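Local structure of glucuronoarabinoxylan endo-1,4-beta-xylanase (Clostridium papyrosolvens, 4FMV) at residues A[204-215]-A[248-259]. The protein probably hydrolyses internal beta-1,4 linkages of xylan as a secreted family 30 glycoside hydrolase, this chain being its catalytic barrel and beta-domain portion. Sequence-based numbering, arbitrary orientation.
Sequences CHFYGTSVNNMA and KEIHDSMVTGNM
Backbones of 204-215, the end of strand 201-205 and the loop after it, and 248-259, the last turns of helix 240-255 and the turn that follows, approach to 4.6 Å between CA atoms of Ala215 and Gly257, where Gly257 CA lies 3.4 Å from Met214 O in a CA-H...O contact, and stand 6.7 Å apart between those of Val211 and Asp252. Met214, extended beyond CG (chi2 -180°), places SD 3.5 Å from Asp252 CB and its methyl against Glu249 CG. Val211 crosses Asp252 at about a right angle, CG2 3.5 Å from OD2, whose syn lone pair takes Lys248 NZ in a salt bridge; Thr256 CG2, anti to its backbone N, lies 3.5 Å from Val211 O. Glu249 OE2 lies in plane at the Phe206 ring edge, 3.6 Å from CD2, carboxylate and ring 86° apart; OE1 salt-bridges Lys233 NZ and OE2 hydrogen-bonds Tyr262 OH. Met259 and Phe206 extend toward each other, SD 5.0 Å from the ring centroid and 57° off its normal, an oblique Met-aromatic contact; Met259 CE touches Cys204 SG. Side-chain packing, partly against carboxylates fixed elsewhere, joins one strand's loop to the helix after strand 227-232 and its terminal turn within the family 30 (beta/alpha)8 barrel.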
loop_
_atom_site.group_PDB
_atom_site.type_symbol
_atom_site.label_atom_id
_atom_site.label_comp_id
_atom_site.label_asym_id
_atom_site.label_seq_id
_atom_site.Cartn_x
_atom_site.Cartn_y
_atom_site.Cartn_z
ATOM N N CYS A 204 7.244 3.682 -1.201
ATOM C CA CYS A 204 7.300 5.065 -0.755
ATOM C C CYS A 204 6.203 5.318 0.274
ATOM O O CYS A 204 5.188 4.615 0.293
ATOM C CB CYS A 204 7.090 6.011 -1.937
ATOM S SG CYS A 204 5.443 5.901 -2.701
ATOM N N HIS A 205 6.401 6.331 1.116
ATOM C CA HIS A 205 5.355 6.776 2.029
ATOM C C HIS A 205 4.904 8.183 1.652
ATOM O O HIS A 205 5.625 8.932 0.995
ATOM C CB HIS A 205 5.837 6.763 3.487
ATOM C CG HIS A 205 6.307 5.421 3.953
ATOM N ND1 HIS A 205 6.872 5.222 5.197
ATOM C CD2 HIS A 205 6.307 4.215 3.343
ATOM C CE1 HIS A 205 7.181 3.948 5.334
ATOM N NE2 HIS A 205 6.854 3.313 4.217
ATOM N N PHE A 206 3.671 8.470 2.049
ATOM C CA PHE A 206 2.894 9.697 1.797
ATOM C C PHE A 206 2.887 10.825 2.848
ATOM O O PHE A 206 1.887 11.555 2.945
ATOM C CB PHE A 206 1.513 9.452 1.181
ATOM C CG PHE A 206 1.540 9.140 -0.301
ATOM C CD1 PHE A 206 2.748 9.032 -1.000
ATOM C CD2 PHE A 206 0.339 8.972 -1.002
ATOM C CE1 PHE A 206 2.766 8.747 -2.377
ATOM C CE2 PHE A 206 0.340 8.688 -2.386
ATOM C CZ PHE A 206 1.559 8.575 -3.070
ATOM N N TYR A 207 3.839 10.870 3.773
ATOM C CA TYR A 207 3.649 11.850 4.808
ATOM C C TYR A 207 4.206 13.170 4.298
ATOM O O TYR A 207 5.402 13.447 4.385
ATOM C CB TYR A 207 4.482 11.404 6.020
ATOM C CG TYR A 207 3.959 10.117 6.626
ATOM C CD1 TYR A 207 2.723 10.094 7.269
ATOM C CD2 TYR A 207 4.673 8.939 6.534
ATOM C CE1 TYR A 207 2.222 8.938 7.807
ATOM C CE2 TYR A 207 4.163 7.764 7.068
ATOM C CZ TYR A 207 2.948 7.775 7.702
ATOM O OH TYR A 207 2.436 6.621 8.247
ATOM N N GLY A 208 3.272 14.044 3.910
ATOM C CA GLY A 208 3.576 15.339 3.321
ATOM C C GLY A 208 3.796 15.400 1.810
ATOM O O GLY A 208 4.221 16.434 1.291
ATOM N N THR A 209 3.502 14.322 1.088
ATOM C CA THR A 209 3.702 14.294 -0.372
ATOM C C THR A 209 2.569 15.014 -1.094
ATOM O O THR A 209 1.414 14.608 -0.972
ATOM C CB THR A 209 3.723 12.826 -0.892
ATOM O OG1 THR A 209 4.661 12.057 -0.132
ATOM C CG2 THR A 209 4.090 12.764 -2.394
ATOM N N SER A 210 2.886 16.058 -1.868
ATOM C CA SER A 210 1.857 16.758 -2.628
ATOM C C SER A 210 1.426 15.902 -3.818
ATOM O O SER A 210 2.170 15.022 -4.262
ATOM C CB SER A 210 2.350 18.135 -3.098
ATOM O OG SER A 210 3.493 18.008 -3.922
ATOM N N VAL A 211 0.223 16.151 -4.326
ATOM C CA VAL A 211 -0.310 15.372 -5.445
ATOM C C VAL A 211 0.647 15.321 -6.658
ATOM O O VAL A 211 0.902 14.241 -7.207
ATOM C CB VAL A 211 -1.709 15.874 -5.835
ATOM C CG1 VAL A 211 -2.300 15.039 -6.969
ATOM C CG2 VAL A 211 -2.614 15.828 -4.595
ATOM N N ASN A 212 1.195 16.466 -7.072
ATOM C CA ASN A 212 2.091 16.453 -8.216
ATOM C C ASN A 212 3.332 15.588 -7.962
ATOM O O ASN A 212 3.937 15.048 -8.910
ATOM C CB ASN A 212 2.501 17.877 -8.623
ATOM C CG ASN A 212 3.310 18.583 -7.546
ATOM O OD1 ASN A 212 2.768 19.014 -6.531
ATOM N ND2 ASN A 212 4.609 18.712 -7.772
ATOM N N ASN A 213 3.711 15.450 -6.695
ATOM C CA ASN A 213 4.904 14.668 -6.348
ATOM C C ASN A 213 4.614 13.186 -6.225
ATOM O O ASN A 213 5.502 12.397 -5.921
ATOM C CB ASN A 213 5.625 15.232 -5.108
ATOM C CG ASN A 213 6.443 16.489 -5.452
ATOM O OD1 ASN A 213 6.992 16.559 -6.536
ATOM N ND2 ASN A 213 6.467 17.488 -4.562
ATOM N N MET A 214 3.364 12.812 -6.476
ATOM C CA MET A 214 2.986 11.404 -6.536
ATOM C C MET A 214 3.364 10.779 -7.878
ATOM O O MET A 214 3.517 9.558 -7.977
ATOM C CB MET A 214 1.489 11.229 -6.276
ATOM C CG MET A 214 1.051 11.636 -4.871
ATOM S SD MET A 214 -0.728 11.419 -4.572
ATOM C CE MET A 214 -0.898 12.240 -2.968
ATOM N N ALA A 215 3.477 11.604 -8.918
ATOM C CA ALA A 215 3.933 11.136 -10.228
ATOM C C ALA A 215 5.458 11.019 -10.200
ATOM O O ALA A 215 6.143 11.824 -9.564
ATOM C CB ALA A 215 3.491 12.124 -11.340
ATOM N N LYS A 248 -9.677 10.658 -1.142
ATOM C CA LYS A 248 -9.041 11.394 -2.228
ATOM C C LYS A 248 -7.577 10.987 -2.459
ATOM O O LYS A 248 -7.145 10.856 -3.591
ATOM C CB LYS A 248 -9.159 12.894 -1.997
ATOM C CG LYS A 248 -8.209 13.730 -2.886
ATOM C CD LYS A 248 -8.882 14.345 -4.081
ATOM C CE LYS A 248 -8.196 15.673 -4.468
ATOM N NZ LYS A 248 -6.705 15.592 -4.664
ATOM N N GLU A 249 -6.804 10.802 -1.397
ATOM C CA GLU A 249 -5.411 10.386 -1.567
ATOM C C GLU A 249 -5.248 9.010 -2.229
ATOM O O GLU A 249 -4.348 8.801 -3.060
ATOM C CB GLU A 249 -4.679 10.392 -0.231
ATOM C CG GLU A 249 -3.204 10.056 -0.381
ATOM C CD GLU A 249 -2.468 10.279 0.912
ATOM O OE1 GLU A 249 -2.260 11.446 1.296
ATOM O OE2 GLU A 249 -2.119 9.289 1.553
ATOM N N ILE A 250 -6.108 8.060 -1.888
ATOM C CA ILE A 250 -6.003 6.769 -2.562
ATOM C C ILE A 250 -6.302 6.933 -4.051
ATOM O O ILE A 250 -5.604 6.381 -4.898
ATOM C CB ILE A 250 -6.912 5.687 -1.932
ATOM C CG1 ILE A 250 -6.581 5.520 -0.444
ATOM C CG2 ILE A 250 -6.726 4.364 -2.660
ATOM C CD1 ILE A 250 -7.610 4.649 0.342
ATOM N N HIS A 251 -7.326 7.717 -4.363
ATOM C CA HIS A 251 -7.616 8.080 -5.750
ATOM C C HIS A 251 -6.379 8.669 -6.421
ATOM O O HIS A 251 -6.009 8.258 -7.526
ATOM C CB HIS A 251 -8.785 9.076 -5.797
ATOM C CG HIS A 251 -8.920 9.796 -7.103
ATOM N ND1 HIS A 251 -9.829 9.420 -8.069
ATOM C CD2 HIS A 251 -8.266 10.874 -7.597
ATOM C CE1 HIS A 251 -9.729 10.239 -9.104
ATOM N NE2 HIS A 251 -8.788 11.128 -8.846
ATOM N N ASP A 252 -5.725 9.617 -5.752
ATOM C CA ASP A 252 -4.564 10.305 -6.337
ATOM C C ASP A 252 -3.392 9.329 -6.535
ATOM O O ASP A 252 -2.671 9.398 -7.524
ATOM C CB ASP A 252 -4.132 11.495 -5.460
ATOM C CG ASP A 252 -5.075 12.716 -5.579
ATOM O OD1 ASP A 252 -5.644 12.939 -6.660
ATOM O OD2 ASP A 252 -5.242 13.467 -4.586
ATOM N N SER A 253 -3.212 8.403 -5.600
ATOM C CA SER A 253 -2.154 7.396 -5.723
ATOM C C SER A 253 -2.393 6.494 -6.937
ATOM O O SER A 253 -1.444 6.060 -7.578
ATOM C CB SER A 253 -2.061 6.523 -4.459
ATOM O OG SER A 253 -3.115 5.575 -4.417
ATOM N N MET A 254 -3.663 6.211 -7.231
ATOM C CA MET A 254 -4.044 5.395 -8.378
ATOM C C MET A 254 -3.955 6.168 -9.687
ATOM O O MET A 254 -3.441 5.657 -10.677
ATOM C CB MET A 254 -5.481 4.865 -8.207
ATOM C CG MET A 254 -5.640 3.821 -7.098
ATOM S SD MET A 254 -4.802 2.261 -7.461
ATOM C CE MET A 254 -3.467 2.204 -6.278
ATOM N N VAL A 255 -4.472 7.397 -9.683
ATOM C CA VAL A 255 -4.668 8.170 -10.910
ATOM C C VAL A 255 -3.429 9.002 -11.297
ATOM O O VAL A 255 -2.875 8.849 -12.389
ATOM C CB VAL A 255 -5.981 9.013 -10.858
ATOM C CG1 VAL A 255 -6.048 10.020 -12.037
ATOM C CG2 VAL A 255 -7.212 8.087 -10.856
ATOM N N THR A 256 -3.027 9.921 -10.430
ATOM C CA THR A 256 -1.765 10.633 -10.628
ATOM C C THR A 256 -0.517 9.758 -10.403
ATOM O O THR A 256 0.443 9.823 -11.175
ATOM C CB THR A 256 -1.704 11.881 -9.746
ATOM O OG1 THR A 256 -2.808 12.712 -10.100
ATOM C CG2 THR A 256 -0.417 12.679 -10.010
ATOM N N GLY A 257 -0.531 8.931 -9.361
ATOM C CA GLY A 257 0.639 8.136 -9.037
ATOM C C GLY A 257 0.822 6.897 -9.900
ATOM O O GLY A 257 1.943 6.388 -10.036
ATOM N N ASN A 258 -0.265 6.416 -10.501
ATOM C CA ASN A 258 -0.241 5.148 -11.252
ATOM C C ASN A 258 0.323 3.992 -10.422
ATOM O O ASN A 258 0.917 3.043 -10.937
ATOM C CB ASN A 258 0.499 5.275 -12.587
ATOM C CG ASN A 258 -0.291 6.067 -13.611
ATOM O OD1 ASN A 258 -1.157 5.529 -14.302
ATOM N ND2 ASN A 258 -0.007 7.356 -13.703
ATOM N N MET A 259 0.091 4.054 -9.126
ATOM C CA MET A 259 0.690 3.074 -8.237
ATOM C C MET A 259 -0.015 1.741 -8.301
ATOM O O MET A 259 -1.212 1.673 -8.621
ATOM C CB MET A 259 0.748 3.629 -6.822
ATOM C CG MET A 259 1.614 4.892 -6.823
ATOM S SD MET A 259 2.136 5.364 -5.202
ATOM C CE MET A 259 3.392 6.578 -5.645
#